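Local coordinates for protein catechol 2,3-dioxygenase (Pseudomonas sp. KL28, PDB 3HPY) that probably catalyses the iron-dependent extradiol cleavage of catechol by dioxygen, giving 2-hydroxy-6-oxohexa-2,4-dienoate, at residues 151-156 with 267-272; 177-182 with 271-276; 191-196 with 248-253. All blocks are in the same frame, centred on the assembly; numbering follows the deposited sequence.

Interaction 1: residues 151-156 with 267-272; sequences QLDHCL and ETFMGG. With FE (Fe (III) ion), chain I; MCT (4-methylcatechol), chain J.
His154 and Glu267 meet at the bound iron, two arms of the facial triad of two histidines and one carboxylate of extradiol dioxygenases, set in the vicinal oxygen chelate fold. His154 NE2 lies 2.4 Å from the iron, and Glu267 binds it through OE1; His216, from strand 213-220, is the third protein ligand. 4-Methylcatechol chelates the metal with both oxygens, MCT O3 at 1.9 Å and MCT O4 at 2.1 Å from the iron. The 3.3 Å between His154 NE2 and Glu267 OE1 therefore reflects shared coordination. Glu267 reaches in as an extended chain, CG anti to the backbone N. Its carboxylate is steadied outside the metal shell, OE1 by the hydroxyl of Ser218 and OE2 by that of Thr255.

Behind His154 stands a second shell. Its ND1 donates to the anti lone pair of Asp153 OD2 (2.7 Å), the oxygen lying 14° from the imidazole plane, which limits rotation of the ring and directs NE2 at the iron. A classic beta bulge opposite Ser218 puts Asp153 and His154 on the same side of the strand, which lets the carboxylate reach ND1. Phe269 packs beside them: the edge of its ring meets Asp153 OD2, with CZ 3.0 Å from that oxygen and the carboxylate and ring planes 73° apart, an approach that probably sets weakly positive ring C-H groups against the acceptor. The same ring approaches the imidazole obliquely, His154 CE1 to Phe269 CE1 being 3.4 Å, in an aromatic pair that is neither stacked nor T-shaped. The other oxygen of Asp153 has its own donor: Gln151 NE2 donates to Asp153 OD1 over 3.1 Å on the anti side, tilted 26° from the carboxylate plane.

Interaction 2: residues 177-182 with 271-276; sequences LVERVL and GGYHPY
Tyr273 points its hydroxyl across to the carboxylate of Glu179, and the two flat groups lie nearly in one plane, only 11° apart. Tyr273 OH donates to the anti lone pair of Glu179 OE2 over 2.6 Å, and that oxygen lies at the edge of the phenol ring, near its plane. Val178, one residue before Glu179, slides past the ring in the opposite sense: its CG1 reaches Tyr273 CE1 at 3.8 Å by an oblique approach. That methyl, anti to the backbone N (chi1 -178°), is wedged against a second neighbour as well, since Val178 CG1 lies 3.7 Å from Pro275 CG, where the two side chains cross at about a right angle. Adjacent residues can both face the loop because Val178 and Glu179 form a classic beta bulge opposite Trp193. The contact thus joins strand 176-182 to the loop leaving strand 265-270, close to the subunit interface, where Arg51 of a second subunit packs on Tyr273. Glu179 OE2 also accepts the backbone N-H of Thr251, and OE1 has a weak bond from Trp284 NE1. With donors at both oxygens, this buried carboxylate is probably stabilised in its ionised form.

Interaction 3: residues 191-196 with 248-253; sequences GIWLSC and HGVTRG. With MCT (4-methylcatechol), chain J.
Val250 presses one methyl onto the indole of Trp193 in a CH-pi contact, on the wall of the 4-methylcatechol pocket of this vicinal oxygen chelate domain. Val250 CG1 stands 3.7 Å from the centroid of the five-membered ring of Trp193, 20° off its normal, and comes closest to Trp193 CE2. The methyl gets there because it is anti to the backbone N (chi1 171°). It works in two directions: Val250 CG1 is also 3.5 Å from MCT C6, so the same group packs on tryptophan and ligand. Trp193 touches the ligand further along, its CZ2 lying 3.6 Å from the methyl carbon C of MCT.

The Thr251 side is looser. Its CG2 comes within just 4.1 Å of Trp193 CD1, the two side chains crossing at about a right angle. Behind Thr251 the loop leaves the pocket: Arg252 is turned to a second subunit, where its NH2 forms a salt bridge with Asp49 of that subunit. The bend is a type II beta turn, Arg252 N donating to Gly249 O over 2.8 Å, with Val250 and Thr251 as its central residues and Thr251 at positive phi. At the head of the loop, His248 lays one ring face over the ring of 4-methylcatechol, MCT C6 near its centre. Its NE2 bonds to Tyr257 OH, itself hydrogen-bonded to the ligand, while His248 ND1 lies 3.2 Å from MCT C5.

How the interactions relate
Interactions 1 and 3 line one pocket, with interaction 2 one layer further out, the Glu179 side chain about 7 Å from 4-methylcatechol. Interaction 1 brings two protein ligands to the iron, His154 and Glu267, at the oxygen end of 4-methylcatechol; interaction 3, with its centre about 10 Å away, lines the ring and methyl. They touch where Glu267 OE2 comes 3.2 Å from His248 CE1. Between interactions 2 and 3, Thr251 N is 2.7 Å from Glu179 OE2 in a probable hydrogen bond, and Val178 N is 2.9 Å from Trp193 O across neighbouring strands. Interactions 1 and 2 share Gly271 and Gly272, so one chain runs from Glu267 to Tyr273.

Interaction 1: residues 151-156 with 267-272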
loop_
_atom_site.group_PDB
_atom_site.type_symbol
_atom_site.label_atom_id
_atom_site.label_comp_id
_atom_site.label_asym_id
_atom_site.label_seq_id
_atom_site.Cartn_x
_atom_site.Cartn_y
_atom_site.Cartn_z
ATOM N N GLN C 151 -2.407 -18.316 -3.672
ATOM C CA GLN C 151 -3.146 -19.564 -3.486
ATOM C C GLN C 151 -4.473 -19.559 -4.232
ATOM O O GLN C 151 -4.983 -18.502 -4.598
ATOM C CB GLN C 151 -3.434 -19.830 -1.997
ATOM C CG GLN C 151 -4.272 -18.763 -1.293
ATOM C CD GLN C 151 -4.726 -19.176 0.106
ATOM O OE1 GLN C 151 -3.986 -19.825 0.852
ATOM N NE2 GLN C 151 -5.936 -18.774 0.476
ATOM N N LEU C 152 -5.013 -20.755 -4.472
ATOM C CA LEU C 152 -6.325 -20.895 -5.094
ATOM C C LEU C 152 -7.204 -20.605 -3.875
ATOM O O LEU C 152 -7.282 -21.420 -2.958
ATOM C CB LEU C 152 -6.538 -22.337 -5.584
ATOM C CG LEU C 152 -7.957 -22.746 -6.004
ATOM C CD1 LEU C 152 -8.314 -22.039 -7.307
ATOM C CD2 LEU C 152 -8.056 -24.268 -6.176
ATOM N N ASP C 153 -7.831 -19.432 -3.843
ATOM C CA ASP C 153 -8.645 -19.042 -2.691
ATOM C C ASP C 153 -10.016 -19.697 -2.622
ATOM O O ASP C 153 -10.466 -20.098 -1.550
ATOM C CB ASP C 153 -8.844 -17.528 -2.668
ATOM C CG ASP C 153 -9.200 -17.019 -1.299
ATOM O OD1 ASP C 153 -8.291 -16.999 -0.435
ATOM O OD2 ASP C 153 -10.381 -16.659 -1.081
ATOM N N HIS C 154 -10.677 -19.775 -3.772
ATOM C CA HIS C 154 -12.006 -20.348 -3.860
ATOM C C HIS C 154 -12.501 -20.263 -5.291
ATOM O O HIS C 154 -11.735 -20.010 -6.219
ATOM C CB HIS C 154 -12.981 -19.564 -2.988
ATOM C CG HIS C 154 -13.120 -18.127 -3.381
ATOM N ND1 HIS C 154 -12.222 -17.156 -2.990
ATOM C CD2 HIS C 154 -14.063 -17.488 -4.118
ATOM C CE1 HIS C 154 -12.608 -15.983 -3.461
ATOM N NE2 HIS C 154 -13.721 -16.157 -4.149
ATOM N N CYS C 155 -13.805 -20.481 -5.450
ATOM C CA CYS C 155 -14.456 -20.390 -6.746
ATOM C C CYS C 155 -15.909 -20.084 -6.445
ATOM O O CYS C 155 -16.379 -20.299 -5.323
ATOM C CB CYS C 155 -14.335 -21.699 -7.537
ATOM S SG CYS C 155 -15.399 -23.056 -6.970
ATOM N N LEU C 156 -16.618 -19.554 -7.432
ATOM C CA LEU C 156 -18.020 -19.229 -7.252
ATOM C C LEU C 156 -18.779 -19.972 -8.337
ATOM O O LEU C 156 -18.531 -19.772 -9.525
ATOM C CB LEU C 156 -18.228 -17.718 -7.377
ATOM C CG LEU C 156 -19.565 -17.112 -6.942
ATOM C CD1 LEU C 156 -19.455 -15.593 -6.927
ATOM C CD2 LEU C 156 -20.666 -17.538 -7.888
ATOM N N GLU C 267 -10.494 -14.511 -10.865
ATOM C CA GLU C 267 -10.423 -13.356 -9.976
ATOM C C GLU C 267 -9.103 -13.321 -9.215
ATOM O O GLU C 267 -8.542 -14.375 -8.872
ATOM C CB GLU C 267 -11.586 -13.402 -8.982
ATOM C CG GLU C 267 -11.526 -12.393 -7.847
ATOM C CD GLU C 267 -12.541 -12.706 -6.752
ATOM O OE1 GLU C 267 -12.593 -13.874 -6.320
ATOM O OE2 GLU C 267 -13.277 -11.797 -6.317
ATOM N N THR C 268 -8.601 -12.108 -8.988
ATOM C CA THR C 268 -7.386 -11.892 -8.204
ATOM C C THR C 268 -7.845 -10.962 -7.092
ATOM O O THR C 268 -8.197 -9.808 -7.355
ATOM C CB THR C 268 -6.271 -11.140 -8.973
ATOM O OG1 THR C 268 -6.807 -9.931 -9.525
ATOM C CG2 THR C 268 -5.683 -11.995 -10.064
ATOM N N PHE C 269 -7.881 -11.447 -5.858
ATOM C CA PHE C 269 -8.300 -10.573 -4.768
ATOM C C PHE C 269 -7.463 -10.765 -3.509
ATOM O O PHE C 269 -6.594 -11.638 -3.453
ATOM C CB PHE C 269 -9.778 -10.797 -4.432
ATOM C CG PHE C 269 -10.009 -11.815 -3.360
ATOM C CD1 PHE C 269 -9.722 -13.151 -3.584
ATOM C CD2 PHE C 269 -10.470 -11.426 -2.103
ATOM C CE1 PHE C 269 -9.886 -14.090 -2.571
ATOM C CE2 PHE C 269 -10.636 -12.360 -1.083
ATOM C CZ PHE C 269 -10.343 -13.694 -1.319
ATOM N N MET C 270 -7.724 -9.917 -2.515
ATOM C CA MET C 270 -7.053 -9.985 -1.225
ATOM C C MET C 270 -7.889 -9.255 -0.164
ATOM O O MET C 270 -8.764 -8.446 -0.490
ATOM C CB MET C 270 -5.618 -9.419 -1.316
ATOM C CG MET C 270 -5.472 -7.926 -1.503
ATOM S SD MET C 270 -5.814 -7.015 0.016
ATOM C CE MET C 270 -4.576 -7.700 1.114
ATOM N N GLY C 271 -7.649 -9.574 1.104
ATOM C CA GLY C 271 -8.399 -8.936 2.175
ATOM C C GLY C 271 -9.594 -9.719 2.696
ATOM O O GLY C 271 -9.799 -10.884 2.354
ATOM N N GLY C 272 -10.390 -9.061 3.529
ATOM C CA GLY C 272 -11.553 -9.703 4.103
ATOM C C GLY C 272 -11.300 -9.871 5.578
ATOM O O GLY C 272 -10.162 -9.737 6.026
HETATM FE FE FE I . -14.539 -14.568 -5.720
HETATM C C1 MCT J . -18.399 -11.718 -4.165
HETATM C C2 MCT J . -17.923 -12.495 -5.234
HETATM C C3 MCT J . -16.651 -13.103 -5.130
HETATM O O3 MCT J . -16.192 -13.839 -6.146
HETATM C C4 MCT J . -15.858 -12.944 -3.960
HETATM O O4 MCT J . -14.635 -13.540 -3.883
HETATM C C5 MCT J . -16.344 -12.159 -2.879
HETATM C C6 MCT J . -17.620 -11.551 -2.992
HETATM C C MCT J . -19.741 -11.064 -4.267
#

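Interaction 2: residues 177-182 with 271-276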
loop_
_atom_site.group_PDB
_atom_site.type_symbol
_atom_site.label_atom_id
_atom_site.label_comp_id
_atom_site.label_asym_id
_atom_site.label_seq_id
_atom_site.Cartn_x
_atom_site.Cartn_y
_atom_site.Cartn_z
ATOM N N LEU C 177 -21.960 -20.923 7.081
ATOM C CA LEU C 177 -22.293 -19.691 6.372
ATOM C C LEU C 177 -21.575 -18.476 6.928
ATOM O O LEU C 177 -21.700 -18.158 8.113
ATOM C CB LEU C 177 -23.800 -19.426 6.444
ATOM C CG LEU C 177 -24.539 -19.172 5.128
ATOM C CD1 LEU C 177 -25.959 -18.700 5.416
ATOM C CD2 LEU C 177 -23.801 -18.147 4.311
ATOM N N VAL C 178 -20.828 -17.782 6.074
ATOM C CA VAL C 178 -20.139 -16.590 6.526
ATOM C C VAL C 178 -21.000 -15.409 6.113
ATOM O O VAL C 178 -21.250 -14.504 6.905
ATOM C CB VAL C 178 -18.734 -16.459 5.902
ATOM C CG1 VAL C 178 -18.060 -15.228 6.449
ATOM C CG2 VAL C 178 -17.898 -17.707 6.204
ATOM N N GLU C 179 -21.468 -15.425 4.871
ATOM C CA GLU C 179 -22.321 -14.348 4.381
ATOM C C GLU C 179 -23.352 -14.822 3.365
ATOM O O GLU C 179 -23.152 -15.826 2.671
ATOM C CB GLU C 179 -21.485 -13.236 3.746
ATOM C CG GLU C 179 -20.867 -12.262 4.718
ATOM C CD GLU C 179 -20.374 -11.010 4.009
ATOM O OE1 GLU C 179 -21.159 -10.437 3.225
ATOM O OE2 GLU C 179 -19.215 -10.601 4.236
ATOM N N ARG C 180 -24.452 -14.085 3.271
ATOM C CA ARG C 180 -25.493 -14.434 2.321
ATOM C C ARG C 180 -26.215 -13.233 1.740
ATOM O O ARG C 180 -26.335 -12.175 2.369
ATOM C CB ARG C 180 -26.520 -15.363 2.971
ATOM C CG ARG C 180 -27.287 -14.744 4.119
ATOM C CD ARG C 180 -28.027 -15.816 4.912
ATOM N NE ARG C 180 -28.339 -15.339 6.251
ATOM C CZ ARG C 180 -28.741 -16.109 7.255
ATOM N NH1 ARG C 180 -28.892 -17.419 7.083
ATOM N NH2 ARG C 180 -28.977 -15.562 8.441
ATOM N N VAL C 181 -26.689 -13.410 0.516
ATOM C CA VAL C 181 -27.439 -12.370 -0.154
ATOM C C VAL C 181 -28.910 -12.786 -0.127
ATOM O O VAL C 181 -29.287 -13.779 -0.747
ATOM C CB VAL C 181 -26.962 -12.206 -1.608
ATOM C CG1 VAL C 181 -27.898 -11.283 -2.361
ATOM C CG2 VAL C 181 -25.545 -11.651 -1.618
ATOM N N LEU C 182 -29.722 -12.037 0.620
ATOM C CA LEU C 182 -31.151 -12.321 0.734
ATOM C C LEU C 182 -31.865 -11.958 -0.558
ATOM O O LEU C 182 -31.728 -10.843 -1.060
ATOM C CB LEU C 182 -31.786 -11.526 1.884
ATOM C CG LEU C 182 -31.691 -12.052 3.320
ATOM C CD1 LEU C 182 -30.241 -12.264 3.705
ATOM C CD2 LEU C 182 -32.349 -11.063 4.262
ATOM N N GLY C 271 -7.649 -9.574 1.104
ATOM C CA GLY C 271 -8.399 -8.936 2.175
ATOM C C GLY C 271 -9.594 -9.719 2.696
ATOM O O GLY C 271 -9.799 -10.884 2.354
ATOM N N GLY C 272 -10.390 -9.061 3.529
ATOM C CA GLY C 272 -11.553 -9.703 4.103
ATOM C C GLY C 272 -11.300 -9.871 5.578
ATOM O O GLY C 272 -10.162 -9.737 6.026
ATOM N N TYR C 273 -12.350 -10.156 6.339
ATOM C CA TYR C 273 -12.195 -10.328 7.773
ATOM C C TYR C 273 -11.829 -11.757 8.125
ATOM O O TYR C 273 -11.470 -12.544 7.251
ATOM C CB TYR C 273 -13.460 -9.876 8.506
ATOM C CG TYR C 273 -14.756 -10.396 7.936
ATOM C CD1 TYR C 273 -15.333 -11.576 8.417
ATOM C CD2 TYR C 273 -15.407 -9.716 6.904
ATOM C CE1 TYR C 273 -16.523 -12.065 7.885
ATOM C CE2 TYR C 273 -16.598 -10.195 6.364
ATOM C CZ TYR C 273 -17.149 -11.372 6.860
ATOM O OH TYR C 273 -18.322 -11.867 6.329
ATOM N N HIS C 274 -11.943 -12.099 9.404
ATOM C CA HIS C 274 -11.542 -13.420 9.851
ATOM C C HIS C 274 -12.606 -14.141 10.642
ATOM O O HIS C 274 -12.561 -14.181 11.867
ATOM C CB HIS C 274 -10.269 -13.279 10.681
ATOM C CG HIS C 274 -9.182 -12.545 9.966
ATOM N ND1 HIS C 274 -8.487 -13.095 8.910
ATOM C CD2 HIS C 274 -8.721 -11.278 10.100
ATOM C CE1 HIS C 274 -7.646 -12.198 8.426
ATOM N NE2 HIS C 274 -7.770 -11.087 9.129
ATOM N N PRO C 275 -13.580 -14.732 9.946
ATOM C CA PRO C 275 -14.637 -15.443 10.660
ATOM C C PRO C 275 -14.217 -16.793 11.214
ATOM O O PRO C 275 -13.303 -17.443 10.704
ATOM C CB PRO C 275 -15.737 -15.557 9.613
ATOM C CG PRO C 275 -14.966 -15.699 8.340
ATOM C CD PRO C 275 -13.856 -14.679 8.496
ATOM N N TYR C 276 -14.892 -17.200 12.281
ATOM C CA TYR C 276 -14.640 -18.483 12.915
ATOM C C TYR C 276 -15.998 -19.204 12.949
ATOM O O TYR C 276 -17.045 -18.573 12.803
ATOM C CB TYR C 276 -14.053 -18.263 14.320
ATOM C CG TYR C 276 -12.562 -17.914 14.318
ATOM C CD1 TYR C 276 -11.595 -18.919 14.387
ATOM C CD2 TYR C 276 -12.118 -16.584 14.155
ATOM C CE1 TYR C 276 -10.224 -18.627 14.283
ATOM C CE2 TYR C 276 -10.738 -16.277 14.055
ATOM C CZ TYR C 276 -9.800 -17.314 14.112
ATOM O OH TYR C 276 -8.445 -17.082 13.956
#

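Interaction 3: residues 191-196 with 248-253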
loop_
_atom_site.group_PDB
_atom_site.type_symbol
_atom_site.label_atom_id
_atom_site.label_comp_id
_atom_site.label_asym_id
_atom_site.label_seq_id
_atom_site.Cartn_x
_atom_site.Cartn_y
_atom_site.Cartn_z
ATOM N N GLY C 191 -27.559 -16.050 -2.704
ATOM C CA GLY C 191 -26.120 -16.216 -2.784
ATOM C C GLY C 191 -25.623 -16.655 -1.421
ATOM O O GLY C 191 -26.096 -16.189 -0.387
ATOM N N ILE C 192 -24.627 -17.523 -1.422
ATOM C CA ILE C 192 -24.126 -18.075 -0.185
ATOM C C ILE C 192 -22.591 -18.194 -0.202
ATOM O O ILE C 192 -22.010 -18.682 -1.177
ATOM C CB ILE C 192 -24.877 -19.433 0.000
ATOM C CG1 ILE C 192 -26.231 -19.170 0.664
ATOM C CG2 ILE C 192 -24.052 -20.434 0.731
ATOM C CD1 ILE C 192 -27.108 -20.398 0.778
ATOM N N TRP C 193 -21.944 -17.709 0.864
ATOM C CA TRP C 193 -20.476 -17.755 1.001
ATOM C C TRP C 193 -20.066 -18.680 2.152
ATOM O O TRP C 193 -20.204 -18.333 3.324
ATOM C CB TRP C 193 -19.921 -16.342 1.242
ATOM C CG TRP C 193 -19.939 -15.510 0.006
ATOM C CD1 TRP C 193 -18.881 -15.235 -0.820
ATOM C CD2 TRP C 193 -21.094 -14.951 -0.622
ATOM N NE1 TRP C 193 -19.310 -14.550 -1.930
ATOM C CE2 TRP C 193 -20.666 -14.363 -1.836
ATOM C CE3 TRP C 193 -22.454 -14.900 -0.285
ATOM C CZ2 TRP C 193 -21.554 -13.724 -2.713
ATOM C CZ3 TRP C 193 -23.337 -14.267 -1.156
ATOM C CH2 TRP C 193 -22.881 -13.690 -2.357
ATOM N N LEU C 194 -19.527 -19.845 1.808
ATOM C CA LEU C 194 -19.157 -20.833 2.814
ATOM C C LEU C 194 -17.662 -20.951 3.155
ATOM O O LEU C 194 -16.800 -20.830 2.284
ATOM C CB LEU C 194 -19.681 -22.204 2.364
ATOM C CG LEU C 194 -21.134 -22.281 1.881
ATOM C CD1 LEU C 194 -21.334 -23.579 1.106
ATOM C CD2 LEU C 194 -22.098 -22.188 3.062
ATOM N N SER C 195 -17.368 -21.217 4.426
ATOM C CA SER C 195 -15.990 -21.392 4.880
ATOM C C SER C 195 -15.852 -22.729 5.605
ATOM O O SER C 195 -16.791 -23.197 6.237
ATOM C CB SER C 195 -15.589 -20.250 5.830
ATOM O OG SER C 195 -14.293 -20.439 6.401
ATOM N N CYS C 196 -14.685 -23.351 5.483
ATOM C CA CYS C 196 -14.397 -24.605 6.176
ATOM C C CYS C 196 -13.116 -24.338 6.950
ATOM O O CYS C 196 -12.327 -25.247 7.214
ATOM C CB CYS C 196 -14.178 -25.746 5.173
ATOM S SG CYS C 196 -12.840 -25.498 3.974
ATOM N N HIS C 248 -15.591 -5.411 -2.790
ATOM C CA HIS C 248 -16.897 -6.071 -2.659
ATOM C C HIS C 248 -17.390 -5.703 -1.273
ATOM O O HIS C 248 -16.551 -5.521 -0.387
ATOM C CB HIS C 248 -16.787 -7.603 -2.613
ATOM C CG HIS C 248 -16.532 -8.425 -3.889
ATOM N ND1 HIS C 248 -15.435 -9.275 -3.974
ATOM C CD2 HIS C 248 -17.212 -8.515 -5.045
ATOM C CE1 HIS C 248 -15.483 -9.865 -5.151
ATOM N NE2 HIS C 248 -16.535 -9.443 -5.803
ATOM N N GLY C 249 -18.691 -5.598 -0.995
ATOM C CA GLY C 249 -19.111 -5.327 0.382
ATOM C C GLY C 249 -18.995 -6.685 1.056
ATOM O O GLY C 249 -18.410 -6.882 2.133
ATOM N N VAL C 250 -19.596 -7.629 0.350
ATOM C CA VAL C 250 -19.591 -9.031 0.681
ATOM C C VAL C 250 -18.116 -9.285 0.879
ATOM O O VAL C 250 -17.319 -8.976 -0.007
ATOM C CB VAL C 250 -20.066 -9.808 -0.541
ATOM C CG1 VAL C 250 -19.890 -11.297 -0.351
ATOM C CG2 VAL C 250 -21.493 -9.434 -0.831
ATOM N N THR C 251 -17.757 -9.788 2.055
ATOM C CA THR C 251 -16.378 -10.114 2.382
ATOM C C THR C 251 -15.385 -8.954 2.476
ATOM O O THR C 251 -14.276 -9.148 2.969
ATOM C CB THR C 251 -15.832 -11.183 1.398
ATOM O OG1 THR C 251 -15.463 -10.577 0.152
ATOM C CG2 THR C 251 -16.917 -12.229 1.130
ATOM N N ARG C 252 -15.762 -7.759 2.031
ATOM C CA ARG C 252 -14.841 -6.619 2.107
ATOM C C ARG C 252 -13.580 -6.904 1.264
ATOM O O ARG C 252 -12.606 -6.158 1.322
ATOM C CB ARG C 252 -14.392 -6.372 3.565
ATOM C CG ARG C 252 -15.465 -6.302 4.692
ATOM C CD ARG C 252 -14.732 -6.177 6.058
ATOM N NE ARG C 252 -15.548 -5.952 7.260
ATOM C CZ ARG C 252 -15.034 -5.825 8.487
ATOM N NH1 ARG C 252 -13.716 -5.903 8.665
ATOM N NH2 ARG C 252 -15.828 -5.610 9.534
ATOM N N GLY C 253 -13.599 -7.987 0.493
ATOM C CA GLY C 253 -12.442 -8.345 -0.316
ATOM C C GLY C 253 -12.234 -7.546 -1.592
ATOM O O GLY C 253 -13.101 -7.514 -2.467
HETATM C C1 MCT J . -18.399 -11.718 -4.165
HETATM C C2 MCT J . -17.923 -12.495 -5.234
HETATM C C3 MCT J . -16.651 -13.103 -5.130
HETATM O O3 MCT J . -16.192 -13.839 -6.146
HETATM C C4 MCT J . -15.858 -12.944 -3.960
HETATM O O4 MCT J . -14.635 -13.540 -3.883
HETATM C C5 MCT J . -16.344 -12.159 -2.879
HETATM C C6 MCT J . -17.620 -11.551 -2.992
HETATM C C MCT J . -19.741 -11.064 -4.267
#